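Local coordinates for 4-alpha-glucanotransferase (Corynebacterium glutamicum, PDB 5B68), which is an amylomaltase, an enzyme of the 4-alpha-glucanotransferase family with a TIM-barrel catalytic domain and an N-terminal beta-sandwich domain, at residues 463-468 and 519-524; 600-605 and 609-614. All blocks are in the same frame, centred on the assembly; numbering follows the deposited sequence.

Contact 1: residues 463-468 and 519-524; sequences LGLFRL and DALAQR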
loop_
_atom_site.group_PDB
_atom_site.type_symbol
_atom_site.label_atom_id
_atom_site.label_comp_id
_atom_site.label_asym_id
_atom_site.label_seq_id
_atom_site.Cartn_x
_atom_site.Cartn_y
_atom_site.Cartn_z
ATOM N N LEU A 463 3.916 -2.500 9.403
ATOM C CA LEU A 463 5.020 -2.166 10.355
ATOM C C LEU A 463 5.820 -0.905 9.991
ATOM O O LEU A 463 6.350 -0.246 10.887
ATOM C CB LEU A 463 5.933 -3.354 10.545
ATOM C CG LEU A 463 7.020 -3.203 11.611
ATOM C CD1 LEU A 463 6.516 -3.030 13.037
ATOM C CD2 LEU A 463 8.024 -4.362 11.482
ATOM N N GLY A 464 5.851 -0.587 8.689
ATOM C CA GLY A 464 6.417 0.625 8.120
ATOM C C GLY A 464 5.800 1.912 8.590
ATOM O O GLY A 464 6.358 2.991 8.328
ATOM N N LEU A 465 4.668 1.850 9.260
ATOM C CA LEU A 465 4.110 3.040 9.915
ATOM C C LEU A 465 4.912 3.325 11.198
ATOM O O LEU A 465 4.755 4.414 11.794
ATOM C CB LEU A 465 2.650 2.830 10.211
ATOM C CG LEU A 465 1.716 2.543 8.999
ATOM C CD1 LEU A 465 0.333 2.217 9.548
ATOM C CD2 LEU A 465 1.582 3.696 8.075
ATOM N N PHE A 466 5.675 2.320 11.690
ATOM C CA PHE A 466 6.446 2.403 12.902
ATOM C C PHE A 466 7.936 2.561 12.636
ATOM O O PHE A 466 8.607 3.343 13.292
ATOM C CB PHE A 466 6.169 1.177 13.797
ATOM C CG PHE A 466 4.707 1.042 14.192
ATOM C CD1 PHE A 466 3.790 0.495 13.313
ATOM C CD2 PHE A 466 4.266 1.497 15.426
ATOM C CE1 PHE A 466 2.469 0.367 13.672
ATOM C CE2 PHE A 466 2.952 1.397 15.772
ATOM C CZ PHE A 466 2.018 0.844 14.870
ATOM N N ARG A 467 8.467 1.713 11.773
ATOM C CA ARG A 467 9.864 1.685 11.479
ATOM C C ARG A 467 10.069 0.992 10.132
ATOM O O ARG A 467 9.210 0.194 9.694
ATOM C CB ARG A 467 10.592 0.921 12.625
ATOM C CG ARG A 467 10.237 -0.558 12.649
ATOM C CD ARG A 467 10.759 -1.234 13.901
ATOM N NE ARG A 467 10.006 -0.883 15.098
ATOM C CZ ARG A 467 9.459 -1.771 15.928
ATOM N NH1 ARG A 467 8.791 -1.351 16.964
ATOM N NH2 ARG A 467 9.534 -3.072 15.688
ATOM N N LEU A 468 11.187 1.248 9.476
ATOM C CA LEU A 468 11.531 0.519 8.261
ATOM C C LEU A 468 12.898 -0.016 8.432
ATOM O O LEU A 468 13.765 0.686 8.933
ATOM C CB LEU A 468 11.512 1.433 7.037
ATOM C CG LEU A 468 10.088 1.802 6.556
ATOM C CD1 LEU A 468 10.175 2.895 5.496
ATOM C CD2 LEU A 468 9.290 0.617 6.062
ATOM N N ASP A 519 -0.950 -3.082 19.706
ATOM C CA ASP A 519 -1.955 -2.340 20.400
ATOM C C ASP A 519 -2.235 -0.977 19.760
ATOM O O ASP A 519 -3.390 -0.524 19.744
ATOM C CB ASP A 519 -1.594 -2.137 21.891
ATOM C CG ASP A 519 -1.716 -3.426 22.709
ATOM O OD1 ASP A 519 -2.368 -4.376 22.226
ATOM O OD2 ASP A 519 -1.129 -3.504 23.817
ATOM N N ALA A 520 -1.205 -0.337 19.287
ATOM C CA ALA A 520 -1.394 0.977 18.630
ATOM C C ALA A 520 -2.318 0.813 17.390
ATOM O O ALA A 520 -3.126 1.672 17.139
ATOM C CB ALA A 520 -0.077 1.550 18.200
ATOM N N LEU A 521 -2.224 -0.309 16.706
ATOM C CA LEU A 521 -3.081 -0.601 15.529
ATOM C C LEU A 521 -4.484 -0.991 15.964
ATOM O O LEU A 521 -5.480 -0.399 15.549
ATOM C CB LEU A 521 -2.464 -1.637 14.631
ATOM C CG LEU A 521 -1.143 -1.238 13.933
ATOM C CD1 LEU A 521 -0.521 -2.454 13.304
ATOM C CD2 LEU A 521 -1.337 -0.089 12.951
ATOM N N ALA A 522 -4.575 -1.930 16.889
ATOM C CA ALA A 522 -5.859 -2.489 17.298
ATOM C C ALA A 522 -6.709 -1.453 17.947
ATOM O O ALA A 522 -7.905 -1.398 17.747
ATOM C CB ALA A 522 -5.660 -3.584 18.339
ATOM N N GLN A 523 -6.081 -0.614 18.745
ATOM C CA GLN A 523 -6.870 0.436 19.401
ATOM C C GLN A 523 -7.545 1.392 18.448
ATOM O O GLN A 523 -8.674 1.871 18.696
ATOM C CB GLN A 523 -6.008 1.234 20.363
ATOM C CG GLN A 523 -5.693 0.447 21.620
ATOM C CD GLN A 523 -4.660 1.138 22.500
ATOM O OE1 GLN A 523 -4.250 2.256 22.211
ATOM N NE2 GLN A 523 -4.216 0.451 23.573
ATOM N N ARG A 524 -6.907 1.606 17.330
ATOM C CA ARG A 524 -7.524 2.453 16.280
ATOM C C ARG A 524 -8.545 1.798 15.428
ATOM O O ARG A 524 -9.064 2.423 14.470
ATOM C CB ARG A 524 -6.407 2.958 15.345
ATOM C CG ARG A 524 -5.384 3.774 16.045
ATOM C CD ARG A 524 -5.679 5.248 15.917
ATOM N NE ARG A 524 -4.521 5.984 16.356
ATOM C CZ ARG A 524 -4.425 7.313 16.398
ATOM N NH1 ARG A 524 -5.412 8.160 16.027
ATOM N NH2 ARG A 524 -3.259 7.826 16.812
#
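F466 drives the outer edge of its ring against A520 and L521 on helix 515-523. The approach is edge-on: the A520 methyl and CD2 of L521 lie in or near the ring plane, with L521 CG close to it. CE2 of F466 meets CB of A520 at 3.9 Å. CZ of F466 meets CG of L521 at 3.9 Å, and CE1 of F466 reaches CD2 of L521 at the same distance. CD1 of L521 stands off to one side of the plane, 4.1 Å from F466 CE1, so this leucine cups one corner of the ring. CG of F466 lies opposite the carbonyl carbon and beside the backbone N (chi1 -60°), an orientation that turns the ring's far edge to the helix. L465, the preceding residue, adds a looser apolar touch, its CD1 4.4 Å from CD2 of L521. No hydrogen bond joins the two segments, and the contact is buried and wholly apolar. The turn that presents F466 is fixed from within: L463 O accepts from F466 N at 2.8 Å and from R467 N at 3.0 Å. The ring of H487 meets that of F466 with nearly parallel planes, and V517 and V491 add further contacts, the latter from helix 487-500. R467 forms a salt bridge to E514 just ahead of helix 515-523, and R524 past its end hydrogen-bonds T162 and P163, tying this helix to the beta-sandwich strand 153-162. The arrangement belongs to the periphery of a TIM barrel: a 3-10 turn following barrel strand 456-459, on the way into a small antiparallel sheet, packs on the helix that follows the next barrel strand, 504-507.

Contact 2: residues 600-605 and 609-614; sequences EILDVA and NALPAR
The A605 carbonyl near the end of helix 587-607 takes a hydrogen bond from A610 N, A605 O to A610 N 2.9 Å, with an N-H...O angle of 153° and the donor standing above the carbonyl plane. The chain can turn back this way because N609 takes a positive phi of 67°; its own N pairs with A606 O. The side chains then close over the turn. CB of A610 lies 4.2 Å from CB of A605, an apolar touch between the residues that the hydrogen bond already joins, and it also packs 3.5 Å from A605 O. L611 follows in an extended backbone conformation and reaches back across the end of the helix. Its CD1 does the touching, meeting CD2 of L602 at 3.6 Å and CB of A605 at 4.0 Å, residues one helical turn apart. L602 and L611 meet at an oblique angle, methyl against methyl; in L602 chi1 sets CG beside the backbone N and, with chi2 extended (168°), CD2 is the methyl that meets L611. L634 and L630 of helix 627-639 also touch L602, and F637 of that helix touches A610, so the capped end rests on a second helix. Beyond L611 the chain bends again, with an inverse gamma turn centred on A613 that brings R614 N to 2.8 Å from P612 O. Y616 draws this loop to the helix, its N bonded to D603 OD1 and its hydroxyl to P612 O. The whole is a Schellman motif at a helix C-terminus, N609 being the C-prime residue, and the apolar pairing of A605 with A610 is the hydrophobic contact that commonly accompanies it.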
loop_
_atom_site.group_PDB
_atom_site.type_symbol
_atom_site.label_atom_id
_atom_site.label_comp_id
_atom_site.label_asym_id
_atom_site.label_seq_id
_atom_site.Cartn_x
_atom_site.Cartn_y
_atom_site.Cartn_z
ATOM N N GLU A 600 -3.019 -31.790 9.462
ATOM C CA GLU A 600 -3.334 -31.198 10.727
ATOM C C GLU A 600 -4.404 -30.101 10.599
ATOM O O GLU A 600 -5.284 -29.953 11.498
ATOM C CB GLU A 600 -2.054 -30.636 11.397
ATOM C CG GLU A 600 -1.196 -31.721 12.060
ATOM C CD GLU A 600 0.118 -31.192 12.626
ATOM O OE1 GLU A 600 0.041 -30.289 13.467
ATOM O OE2 GLU A 600 1.186 -31.733 12.261
ATOM N N ILE A 601 -4.307 -29.316 9.517
ATOM C CA ILE A 601 -5.301 -28.244 9.275
ATOM C C ILE A 601 -6.679 -28.843 8.953
ATOM O O ILE A 601 -7.710 -28.370 9.485
ATOM C CB ILE A 601 -4.866 -27.348 8.088
ATOM C CG1 ILE A 601 -3.664 -26.467 8.514
ATOM C CG2 ILE A 601 -6.018 -26.449 7.622
ATOM C CD1 ILE A 601 -3.081 -25.657 7.371
ATOM N N LEU A 602 -6.670 -29.882 8.121
ATOM C CA LEU A 602 -7.909 -30.553 7.747
ATOM C C LEU A 602 -8.550 -31.192 8.985
ATOM O O LEU A 602 -9.779 -31.180 9.128
ATOM C CB LEU A 602 -7.647 -31.583 6.647
ATOM C CG LEU A 602 -7.165 -30.984 5.292
ATOM C CD1 LEU A 602 -6.645 -32.076 4.379
ATOM C CD2 LEU A 602 -8.234 -30.162 4.566
ATOM N N ASP A 603 -7.720 -31.765 9.887
ATOM C CA ASP A 603 -8.245 -32.234 11.182
ATOM C C ASP A 603 -8.839 -31.142 12.016
ATOM O O ASP A 603 -9.872 -31.326 12.695
ATOM C CB ASP A 603 -7.164 -32.986 11.988
ATOM C CG ASP A 603 -6.894 -34.390 11.440
ATOM O OD1 ASP A 603 -7.701 -34.912 10.614
ATOM O OD2 ASP A 603 -5.807 -34.910 11.784
ATOM N N VAL A 604 -8.202 -29.966 12.004
ATOM C CA VAL A 604 -8.776 -28.851 12.789
ATOM C C VAL A 604 -10.089 -28.389 12.189
ATOM O O VAL A 604 -11.006 -28.026 12.906
ATOM C CB VAL A 604 -7.722 -27.710 12.978
ATOM C CG1 VAL A 604 -8.350 -26.367 13.143
ATOM C CG2 VAL A 604 -6.800 -28.058 14.160
ATOM N N ALA A 605 -10.145 -28.372 10.852
ATOM C CA ALA A 605 -11.390 -28.012 10.130
ATOM C C ALA A 605 -12.540 -28.980 10.465
ATOM O O ALA A 605 -13.680 -28.572 10.740
ATOM C CB ALA A 605 -11.118 -27.956 8.627
ATOM N N ASN A 609 -16.453 -29.000 12.350
ATOM C CA ASN A 609 -17.551 -29.501 11.500
ATOM C C ASN A 609 -17.507 -29.003 10.050
ATOM O O ASN A 609 -18.470 -29.146 9.320
ATOM C CB ASN A 609 -18.908 -29.324 12.201
ATOM C CG ASN A 609 -18.985 -30.184 13.490
ATOM O OD1 ASN A 609 -18.527 -31.297 13.500
ATOM N ND2 ASN A 609 -19.535 -29.653 14.536
ATOM N N ALA A 610 -16.378 -28.402 9.637
ATOM C CA ALA A 610 -16.286 -27.847 8.254
ATOM C C ALA A 610 -16.025 -28.938 7.228
ATOM O O ALA A 610 -16.259 -28.782 6.039
ATOM C CB ALA A 610 -15.174 -26.787 8.192
ATOM N N LEU A 611 -15.494 -30.060 7.688
ATOM C CA LEU A 611 -15.196 -31.191 6.844
ATOM C C LEU A 611 -15.582 -32.406 7.640
ATOM O O LEU A 611 -15.647 -32.307 8.838
ATOM C CB LEU A 611 -13.706 -31.313 6.538
ATOM C CG LEU A 611 -13.185 -30.375 5.475
ATOM C CD1 LEU A 611 -11.682 -30.408 5.534
ATOM C CD2 LEU A 611 -13.678 -30.831 4.116
ATOM N N PRO A 612 -15.819 -33.541 6.960
ATOM C CA PRO A 612 -15.978 -34.814 7.779
ATOM C C PRO A 612 -14.663 -35.224 8.464
ATOM O O PRO A 612 -13.544 -35.032 7.925
ATOM C CB PRO A 612 -16.389 -35.831 6.744
ATOM C CG PRO A 612 -15.689 -35.412 5.505
ATOM C CD PRO A 612 -15.696 -33.862 5.531
ATOM N N ALA A 613 -14.770 -35.816 9.643
ATOM C CA ALA A 613 -13.582 -36.197 10.369
ATOM C C ALA A 613 -12.992 -37.503 9.847
ATOM O O ALA A 613 -13.116 -38.539 10.489
ATOM C CB ALA A 613 -13.912 -36.309 11.848
ATOM N N ARG A 614 -12.309 -37.431 8.727
ATOM C CA ARG A 614 -11.647 -38.571 8.140
ATOM C C ARG A 614 -10.393 -39.032 8.847
ATOM O O ARG A 614 -9.852 -40.060 8.485
ATOM C CB ARG A 614 -11.277 -38.287 6.707
ATOM C CG ARG A 614 -12.449 -37.975 5.834
ATOM C CD ARG A 614 -12.016 -37.949 4.404
ATOM N NE ARG A 614 -13.056 -37.413 3.556
ATOM C CZ ARG A 614 -13.238 -37.797 2.309
ATOM N NH1 ARG A 614 -12.440 -38.710 1.791
ATOM N NH2 ARG A 614 -14.202 -37.273 1.589
#

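Contact 1 closes before contact 2 opens along the chain, and both fall in the TIM-barrel part of the enzyme. Their centres are 35 Å apart and their nearest atoms about 24 Å, so they do not touch. Contact 1 is nearer the middle of the molecule, 14 Å from the chain centre, between segments that follow barrel strands 456-459 and 504-507. Contact 2 lies 35 Å from that centre, within the largely helical excursion between barrel strands 553-556 and 645-649. The eight-stranded parallel barrel sheet is thus their common reference: one contact joins elements following successive strands, the other ends a helix inside a single long connection.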